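Local coordinates for inner membrane lipoprotein (Salmonella enterica, PDB 4C47) that is required for proper surface expression of the trimeric autotransporter adhesin SadA and may take a direct part in its biogenesis, at residues T73-D76 against Y82-I85; I96-P101 against V107-L112; P141-L146 against L178-I183. All blocks are in the same frame, centred on the assembly; numbering follows the deposited sequence.

Interaction 1: residues T73-D76 against Y82-I85; sequences TELD and YFII
L75 lays its CD2 methyl over one face of the F83 phenyl ring, displaced from the ring centre toward the side where the side chain begins. The methyl carbon is 3.5 Å from F83 CG, and the line from L75 CD2 to the ring centroid leans 27° from the ring normal, a CH-pi contact. Both residues carry CG between their own backbone N and carbonyl carbon, and the two side chains run obliquely to each other. Along one edge of the same ring, in its plane, lies CG1 of I85, two residues further on in the F83 strand.

The two strands run nearly antiparallel, but their axes come no closer than 7.6 Å, and no backbone hydrogen bond joins them. They belong to the two different sheets of the beta-sandwich domain: T73 and L75 pair with I183 and L181, whereas F83 and I85 pair with G94 and L92. The contact therefore illustrates how side chains bridge two sheets where one edge strand passes near another.

T73 supplies the polar link. Its hydroxyl OG1 donates to the carbonyl O of I84 over 2.6 Å, approaching at a C=O...donor angle of 136° and tilted slightly out of the carbonyl plane. A chi1 of -57° sets OG1 beside the backbone N of T73, on the side facing the other strand, while CG2 also comes within 3.3 Å of I84 O. Next to this bond the aliphatic CG1 of I85 packs 3.7 Å from T73 OG1. The I84 side chain, by contrast, starts away from T73 and packs against N89 of a second subunit.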
loop_
_atom_site.group_PDB
_atom_site.type_symbol
_atom_site.label_atom_id
_atom_site.label_comp_id
_atom_site.label_asym_id
_atom_site.label_seq_id
_atom_site.Cartn_x
_atom_site.Cartn_y
_atom_site.Cartn_z
ATOM N N THR A 73 16.142 -4.350 -8.824
ATOM C CA THR A 73 15.829 -4.750 -10.190
ATOM C C THR A 73 16.001 -6.260 -10.340
ATOM O O THR A 73 17.023 -6.821 -9.942
ATOM C CB THR A 73 16.713 -4.005 -11.211
ATOM O OG1 THR A 73 16.545 -2.590 -11.049
ATOM C CG2 THR A 73 16.338 -4.401 -12.636
ATOM N N GLU A 74 14.987 -6.916 -10.895
ATOM C CA GLU A 74 15.036 -8.360 -11.112
ATOM C C GLU A 74 15.081 -8.676 -12.603
ATOM O O GLU A 74 14.349 -8.079 -13.393
ATOM C CB GLU A 74 13.825 -9.050 -10.478
ATOM C CG GLU A 74 13.780 -9.005 -8.962
ATOM C CD GLU A 74 12.538 -9.675 -8.406
ATOM O OE1 GLU A 74 11.437 -9.098 -8.539
ATOM O OE2 GLU A 74 12.666 -10.782 -7.841
ATOM N N LEU A 75 15.930 -9.627 -12.978
ATOM C CA LEU A 75 16.114 -9.972 -14.381
ATOM C C LEU A 75 16.576 -11.413 -14.587
ATOM O O LEU A 75 17.090 -12.059 -13.673
ATOM C CB LEU A 75 17.090 -8.995 -15.049
ATOM C CG LEU A 75 18.459 -8.773 -14.399
ATOM C CD1 LEU A 75 19.481 -9.791 -14.879
ATOM C CD2 LEU A 75 18.956 -7.363 -14.660
ATOM N N ASP A 76 16.364 -11.909 -15.802
ATOM C CA ASP A 76 16.959 -13.154 -16.254
ATOM C C ASP A 76 18.141 -12.756 -17.124
ATOM O O ASP A 76 17.959 -12.341 -18.267
ATOM C CB ASP A 76 15.943 -13.963 -17.066
ATOM C CG ASP A 76 16.463 -15.338 -17.469
ATOM O OD1 ASP A 76 17.681 -15.589 -17.355
ATOM O OD2 ASP A 76 15.646 -16.172 -17.912
ATOM N N TYR A 82 20.013 -4.834 -21.808
ATOM C CA TYR A 82 19.836 -3.596 -21.048
ATOM C C TYR A 82 19.003 -3.826 -19.793
ATOM O O TYR A 82 18.067 -4.626 -19.800
ATOM C CB TYR A 82 19.137 -2.532 -21.904
ATOM C CG TYR A 82 19.997 -1.920 -22.992
ATOM C CD1 TYR A 82 21.326 -1.593 -22.756
ATOM C CD2 TYR A 82 19.475 -1.673 -24.256
ATOM C CE1 TYR A 82 22.110 -1.035 -23.750
ATOM C CE2 TYR A 82 20.251 -1.120 -25.256
ATOM C CZ TYR A 82 21.568 -0.801 -24.998
ATOM O OH TYR A 82 22.347 -0.251 -25.990
ATOM N N PHE A 83 19.344 -3.118 -18.721
ATOM C CA PHE A 83 18.495 -3.056 -17.534
ATOM C C PHE A 83 18.715 -1.745 -16.772
ATOM O O PHE A 83 19.720 -1.070 -16.963
ATOM C CB PHE A 83 18.722 -4.266 -16.615
ATOM C CG PHE A 83 20.080 -4.303 -15.966
ATOM C CD1 PHE A 83 21.141 -4.947 -16.586
ATOM C CD2 PHE A 83 20.292 -3.712 -14.730
ATOM C CE1 PHE A 83 22.386 -4.992 -15.993
ATOM C CE2 PHE A 83 21.538 -3.751 -14.126
ATOM C CZ PHE A 83 22.589 -4.393 -14.760
ATOM N N ILE A 84 17.767 -1.391 -15.911
ATOM C CA ILE A 84 17.844 -0.146 -15.164
ATOM C C ILE A 84 17.710 -0.398 -13.666
ATOM O O ILE A 84 16.862 -1.181 -13.234
ATOM C CB ILE A 84 16.735 0.844 -15.604
ATOM C CG1 ILE A 84 16.908 1.247 -17.072
ATOM C CG2 ILE A 84 16.733 2.082 -14.722
ATOM C CD1 ILE A 84 17.964 2.299 -17.306
ATOM N N ILE A 85 18.562 0.254 -12.882
ATOM C CA ILE A 85 18.414 0.275 -11.432
ATOM C C ILE A 85 18.128 1.701 -10.974
ATOM O O ILE A 85 18.919 2.611 -11.219
ATOM C CB ILE A 85 19.676 -0.232 -10.712
ATOM C CG1 ILE A 85 20.087 -1.608 -11.235
ATOM C CG2 ILE A 85 19.440 -0.277 -9.212
ATOM C CD1 ILE A 85 21.398 -2.110 -10.645
#

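Interaction 2: residues I96-P101 against V107-L112; sequences ILSIEP and VIHLDL
I99 and I108 stand side by side on the buried face of this antiparallel pair, their CG1 atoms 3.9 Å apart. On the same face I96 CG2 meets I108 CG2 at 4.1 Å, so I108 is held between two isoleucines of the partner strand. The other face is more open and polar. There S98 OG lies 3.7 Å from H109 CD2, while E100 CB sits at the edge of the imidazole, near its plane.

Between the faces runs the backbone ladder. E100 N donates to V107 O almost straight, and S98 O receives H109 N. Toward I96 the register slips by one residue in a classic beta bulge: L97 N (2.9 Å) and S98 N (3.2 Å) both donate to H109 O, and both donors lie in the plane of the H109 carbonyl. The extra residue, L97, is exposed, and its methyl CD2 lies 3.8 Å from D111 OD2, a carboxylate oxygen that forms a salt bridge with R95.

The two strands form the hairpin 91-102/105-114 at the centre of a four-stranded sheet, flanked by strand 82-86 beside 91-102 and strand 164-171 beside 105-114.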
loop_
_atom_site.group_PDB
_atom_site.type_symbol
_atom_site.label_atom_id
_atom_site.label_comp_id
_atom_site.label_asym_id
_atom_site.label_seq_id
_atom_site.Cartn_x
_atom_site.Cartn_y
_atom_site.Cartn_z
ATOM N N ILE A 96 24.688 -6.038 -20.340
ATOM C CA ILE A 96 25.410 -7.286 -20.137
ATOM C C ILE A 96 26.239 -7.642 -21.369
ATOM O O ILE A 96 25.702 -7.856 -22.454
ATOM C CB ILE A 96 24.452 -8.445 -19.801
ATOM C CG1 ILE A 96 23.668 -8.132 -18.525
ATOM C CG2 ILE A 96 25.228 -9.736 -19.647
ATOM C CD1 ILE A 96 22.785 -9.265 -18.060
ATOM N N LEU A 97 27.555 -7.695 -21.192
ATOM C CA LEU A 97 28.462 -8.015 -22.287
ATOM C C LEU A 97 28.569 -9.523 -22.490
ATOM O O LEU A 97 28.475 -10.011 -23.617
ATOM C CB LEU A 97 29.844 -7.413 -22.030
ATOM C CG LEU A 97 29.866 -5.909 -21.752
ATOM C CD1 LEU A 97 31.268 -5.452 -21.382
ATOM C CD2 LEU A 97 29.340 -5.128 -22.949
ATOM N N SER A 98 28.757 -10.258 -21.396
ATOM C CA SER A 98 28.880 -11.709 -21.470
ATOM C C SER A 98 28.715 -12.385 -20.115
ATOM O O SER A 98 28.974 -11.786 -19.071
ATOM C CB SER A 98 30.231 -12.108 -22.066
ATOM O OG SER A 98 31.295 -11.723 -21.219
ATOM N N ILE A 99 28.276 -13.638 -20.146
ATOM C CA ILE A 99 28.265 -14.479 -18.959
ATOM C C ILE A 99 29.297 -15.589 -19.139
ATOM O O ILE A 99 29.224 -16.365 -20.093
ATOM C CB ILE A 99 26.874 -15.087 -18.685
ATOM C CG1 ILE A 99 25.944 -14.049 -18.048
ATOM C CG2 ILE A 99 26.996 -16.272 -17.748
ATOM C CD1 ILE A 99 25.117 -13.273 -19.039
ATOM N N GLU A 100 30.259 -15.654 -18.224
ATOM C CA GLU A 100 31.375 -16.583 -18.356
ATOM C C GLU A 100 31.407 -17.592 -17.213
ATOM O O GLU A 100 31.082 -17.253 -16.077
ATOM C CB GLU A 100 32.697 -15.814 -18.415
ATOM C CG GLU A 100 33.581 -16.191 -19.588
ATOM C CD GLU A 100 32.890 -15.986 -20.921
ATOM O OE1 GLU A 100 32.773 -14.823 -21.359
ATOM O OE2 GLU A 100 32.460 -16.989 -21.530
ATOM N N PRO A 101 31.798 -18.840 -17.516
ATOM C CA PRO A 101 31.889 -19.885 -16.491
ATOM C C PRO A 101 33.221 -19.880 -15.746
ATOM O O PRO A 101 34.281 -19.739 -16.359
ATOM C CB PRO A 101 31.756 -21.174 -17.304
ATOM C CG PRO A 101 32.334 -20.829 -18.632
ATOM C CD PRO A 101 31.990 -19.379 -18.874
ATOM N N VAL A 107 30.545 -15.778 -14.142
ATOM C CA VAL A 107 31.031 -14.416 -14.038
ATOM C C VAL A 107 30.329 -13.573 -15.087
ATOM O O VAL A 107 30.326 -13.912 -16.270
ATOM C CB VAL A 107 32.562 -14.340 -14.184
ATOM C CG1 VAL A 107 32.993 -12.956 -14.631
ATOM C CG2 VAL A 107 33.226 -14.706 -12.868
ATOM N N ILE A 108 29.704 -12.491 -14.641
ATOM C CA ILE A 108 29.022 -11.586 -15.549
ATOM C C ILE A 108 29.857 -10.342 -15.785
ATOM O O ILE A 108 30.119 -9.573 -14.859
ATOM C CB ILE A 108 27.658 -11.149 -14.996
ATOM C CG1 ILE A 108 26.792 -12.368 -14.676
ATOM C CG2 ILE A 108 26.958 -10.227 -15.986
ATOM C CD1 ILE A 108 25.425 -12.011 -14.135
ATOM N N HIS A 109 30.279 -10.150 -17.028
ATOM C CA HIS A 109 30.950 -8.919 -17.413
ATOM C C HIS A 109 29.905 -7.966 -17.956
ATOM O O HIS A 109 29.183 -8.302 -18.892
ATOM C CB HIS A 109 32.016 -9.191 -18.473
ATOM C CG HIS A 109 33.091 -10.126 -18.019
ATOM N ND1 HIS A 109 34.267 -9.685 -17.452
ATOM C CD2 HIS A 109 33.163 -11.478 -18.035
ATOM C CE1 HIS A 109 35.020 -10.726 -17.144
ATOM N NE2 HIS A 109 34.375 -11.826 -17.489
ATOM N N LEU A 110 29.806 -6.785 -17.358
ATOM C CA LEU A 110 28.836 -5.802 -17.818
ATOM C C LEU A 110 29.404 -4.392 -17.804
ATOM O O LEU A 110 30.519 -4.158 -17.340
ATOM C CB LEU A 110 27.560 -5.852 -16.977
ATOM C CG LEU A 110 27.632 -5.435 -15.512
ATOM C CD1 LEU A 110 26.284 -4.918 -15.039
ATOM C CD2 LEU A 110 28.065 -6.600 -14.652
ATOM N N ASP A 111 28.627 -3.453 -18.332
ATOM C CA ASP A 111 28.928 -2.038 -18.189
ATOM C C ASP A 111 27.819 -1.389 -17.376
ATOM O O ASP A 111 26.636 -1.650 -17.599
ATOM C CB ASP A 111 29.041 -1.352 -19.554
ATOM C CG ASP A 111 30.326 -1.700 -20.283
ATOM O OD1 ASP A 111 31.339 -1.976 -19.606
ATOM O OD2 ASP A 111 30.323 -1.689 -21.533
ATOM N N LEU A 112 28.208 -0.558 -16.417
ATOM C CA LEU A 112 27.254 0.263 -15.692
ATOM C C LEU A 112 27.474 1.713 -16.091
ATOM O O LEU A 112 28.599 2.112 -16.406
ATOM C CB LEU A 112 27.440 0.104 -14.182
ATOM C CG LEU A 112 27.075 -1.241 -13.549
ATOM C CD1 LEU A 112 27.409 -1.239 -12.065
ATOM C CD2 LEU A 112 25.602 -1.556 -13.761
#

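Interaction 3: residues P141-L146 against L178-I183; sequences PRWKQL and LKYLKI
W143 drives the edge of its indole into the face of the Y180 ring, a T-shaped pair with planes at 71° and centroids, that of the tryptophan six-membered ring and that of the tyrosine ring, 4.8 Å apart. The touching edge is the outer CZ2-CH2 bond of the benzo ring. CZ2 lies 3.6 Å from Y180 CD2, and CH2 comes equally near Y180 CZ, so the bond runs from over the middle of the tyrosine ring toward its hydroxyl end.

Each side chain has CG anti to its backbone N, chi1 175° for W143 and -178° for Y180, and the two extend toward each other while crossing at about a right angle. Their reach spans backbones that stay well apart, the CA atoms of W143 and Y180 being 10.9 Å from one another.

Hydrogen bonds at the polar ends would limit how far either ring can turn. The indole NE1 bonds to the backbone O of T131, and Y180 OH bonds to E74 OE2 on the adjacent strand 73-75. K133 and P134 add packing around the indole.

Y180 opens strand 180-186 at a classic beta bulge, in which it and K179 both face G130. The T-shaped W143-Y180 pair is the only contact between these two segments, and it packs the short helix 140-146, which lies between strands 124-130 and 148-153 in the chain, on the sheet face that carries Y180 in the beta-sandwich.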
loop_
_atom_site.group_PDB
_atom_site.type_symbol
_atom_site.label_atom_id
_atom_site.label_comp_id
_atom_site.label_asym_id
_atom_site.label_seq_id
_atom_site.Cartn_x
_atom_site.Cartn_y
_atom_site.Cartn_z
ATOM N N PRO A 141 9.363 -20.980 -0.915
ATOM C CA PRO A 141 10.308 -21.037 0.212
ATOM C C PRO A 141 11.588 -21.824 -0.077
ATOM O O PRO A 141 12.678 -21.382 0.304
ATOM C CB PRO A 141 9.498 -21.728 1.316
ATOM C CG PRO A 141 8.422 -22.468 0.601
ATOM C CD PRO A 141 8.074 -21.609 -0.571
ATOM N N ARG A 142 11.452 -22.966 -0.741
ATOM C CA ARG A 142 12.595 -23.804 -1.078
ATOM C C ARG A 142 13.549 -23.052 -2.000
ATOM O O ARG A 142 14.768 -23.036 -1.787
ATOM C CB ARG A 142 12.116 -25.090 -1.752
ATOM C CG ARG A 142 10.966 -25.771 -1.020
ATOM C CD ARG A 142 10.576 -27.086 -1.678
ATOM N NE ARG A 142 9.245 -27.037 -2.277
ATOM C CZ ARG A 142 8.121 -27.338 -1.632
ATOM N NH1 ARG A 142 8.161 -27.708 -0.358
ATOM N NH2 ARG A 142 6.954 -27.268 -2.258
ATOM N N TRP A 143 12.970 -22.423 -3.019
ATOM C CA TRP A 143 13.719 -21.625 -3.979
ATOM C C TRP A 143 14.486 -20.506 -3.288
ATOM O O TRP A 143 15.663 -20.288 -3.570
ATOM C CB TRP A 143 12.767 -21.037 -5.020
ATOM C CG TRP A 143 13.425 -20.107 -5.978
ATOM C CD1 TRP A 143 14.298 -20.437 -6.971
ATOM C CD2 TRP A 143 13.252 -18.686 -6.051
ATOM N NE1 TRP A 143 14.688 -19.310 -7.655
ATOM C CE2 TRP A 143 14.058 -18.221 -7.110
ATOM C CE3 TRP A 143 12.495 -17.762 -5.323
ATOM C CZ2 TRP A 143 14.131 -16.873 -7.456
ATOM C CZ3 TRP A 143 12.569 -16.423 -5.671
ATOM C CH2 TRP A 143 13.381 -15.992 -6.726
ATOM N N LYS A 144 13.813 -19.804 -2.379
ATOM C CA LYS A 144 14.444 -18.731 -1.616
ATOM C C LYS A 144 15.600 -19.258 -0.780
ATOM O O LYS A 144 16.649 -18.619 -0.688
ATOM C CB LYS A 144 13.423 -18.026 -0.719
ATOM C CG LYS A 144 12.401 -17.189 -1.464
ATOM C CD LYS A 144 11.473 -16.473 -0.498
ATOM C CE LYS A 144 10.806 -17.458 0.450
ATOM N NZ LYS A 144 9.850 -16.794 1.379
ATOM N N GLN A 145 15.404 -20.423 -0.170
ATOM C CA GLN A 145 16.468 -21.050 0.611
ATOM C C GLN A 145 17.656 -21.455 -0.261
ATOM O O GLN A 145 18.790 -21.520 0.217
ATOM C CB GLN A 145 15.944 -22.262 1.390
ATOM C CG GLN A 145 15.048 -21.906 2.566
ATOM C CD GLN A 145 14.722 -23.108 3.436
ATOM O OE1 GLN A 145 15.282 -24.191 3.260
ATOM N NE2 GLN A 145 13.809 -22.920 4.381
ATOM N N LEU A 146 17.400 -21.723 -1.538
ATOM C CA LEU A 146 18.479 -22.102 -2.447
ATOM C C LEU A 146 19.183 -20.902 -3.085
ATOM O O LEU A 146 20.251 -21.045 -3.681
ATOM C CB LEU A 146 17.965 -23.064 -3.521
ATOM C CG LEU A 146 17.758 -24.498 -3.029
ATOM C CD1 LEU A 146 17.114 -25.368 -4.101
ATOM C CD2 LEU A 146 19.083 -25.098 -2.576
ATOM N N LEU A 178 22.002 -20.086 -14.480
ATOM C CA LEU A 178 21.826 -18.722 -13.996
ATOM C C LEU A 178 20.691 -18.022 -14.733
ATOM O O LEU A 178 20.902 -17.431 -15.793
ATOM C CB LEU A 178 23.126 -17.931 -14.156
ATOM C CG LEU A 178 23.145 -16.498 -13.621
ATOM C CD1 LEU A 178 22.949 -16.495 -12.115
ATOM C CD2 LEU A 178 24.443 -15.803 -14.000
ATOM N N LYS A 179 19.486 -18.088 -14.174
ATOM C CA LYS A 179 18.330 -17.452 -14.801
ATOM C C LYS A 179 17.619 -16.470 -13.876
ATOM O O LYS A 179 16.536 -15.980 -14.196
ATOM C CB LYS A 179 17.348 -18.502 -15.320
ATOM C CG LYS A 179 17.963 -19.450 -16.330
ATOM C CD LYS A 179 16.908 -20.239 -17.073
ATOM C CE LYS A 179 17.555 -21.242 -18.008
ATOM N NZ LYS A 179 18.574 -20.594 -18.879
ATOM N N TYR A 180 18.229 -16.184 -12.730
ATOM C CA TYR A 180 17.669 -15.203 -11.808
ATOM C C TYR A 180 18.746 -14.323 -11.195
ATOM O O TYR A 180 19.682 -14.814 -10.561
ATOM C CB TYR A 180 16.861 -15.872 -10.693
ATOM C CG TYR A 180 16.234 -14.877 -9.741
ATOM C CD1 TYR A 180 15.127 -14.131 -10.121
ATOM C CD2 TYR A 180 16.755 -14.675 -8.468
ATOM C CE1 TYR A 180 14.550 -13.217 -9.261
ATOM C CE2 TYR A 180 16.185 -13.759 -7.599
ATOM C CZ TYR A 180 15.083 -13.034 -8.002
ATOM O OH TYR A 180 14.511 -12.121 -7.150
ATOM N N LEU A 181 18.598 -13.019 -11.392
ATOM C CA LEU A 181 19.476 -12.040 -10.775
ATOM C C LEU A 181 18.664 -10.875 -10.234
ATOM O O LEU A 181 17.891 -10.248 -10.955
ATOM C CB LEU A 181 20.532 -11.546 -11.766
ATOM C CG LEU A 181 21.505 -10.500 -11.222
ATOM C CD1 LEU A 181 22.246 -11.026 -9.999
ATOM C CD2 LEU A 181 22.484 -10.071 -12.304
ATOM N N LYS A 182 18.844 -10.608 -8.949
ATOM C CA LYS A 182 18.207 -9.500 -8.267
ATOM C C LYS A 182 19.317 -8.587 -7.777
ATOM O O LYS A 182 20.201 -9.015 -7.031
ATOM C CB LYS A 182 17.408 -10.017 -7.076
ATOM C CG LYS A 182 16.756 -8.949 -6.222
ATOM C CD LYS A 182 16.312 -9.558 -4.897
ATOM C CE LYS A 182 15.125 -8.834 -4.298
ATOM N NZ LYS A 182 14.589 -9.563 -3.110
ATOM N N ILE A 183 19.280 -7.332 -8.203
ATOM C CA ILE A 183 20.335 -6.394 -7.845
ATOM C C ILE A 183 19.792 -5.054 -7.343
ATOM O O ILE A 183 18.929 -4.439 -7.974
ATOM C CB ILE A 183 21.329 -6.195 -9.011
ATOM C CG1 ILE A 183 22.424 -5.201 -8.619
ATOM C CG2 ILE A 183 20.608 -5.751 -10.278
ATOM C CD1 ILE A 183 23.544 -5.105 -9.626
#

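All three contacts lie in the C-terminal beta-sandwich domain, beyond the long helix 8-71 of the trimeric coiled coil, and follow one another along the chain without overlap. Interactions 1 and 2 have centres about 13 Å apart and share the sheet containing strands 82-86 and 91-102; F83 CZ packs on L110 CD1 at 3.7 Å. Interactions 1 and 3, about 15 Å apart, share the other sheet, where L75 pairs with L181. Interactions 2 and 3 are about 19 Å apart and meet across the core, I108 CD1 against L178 and L181. Together they connect both sheets and the short helix 140-146 within one globular domain.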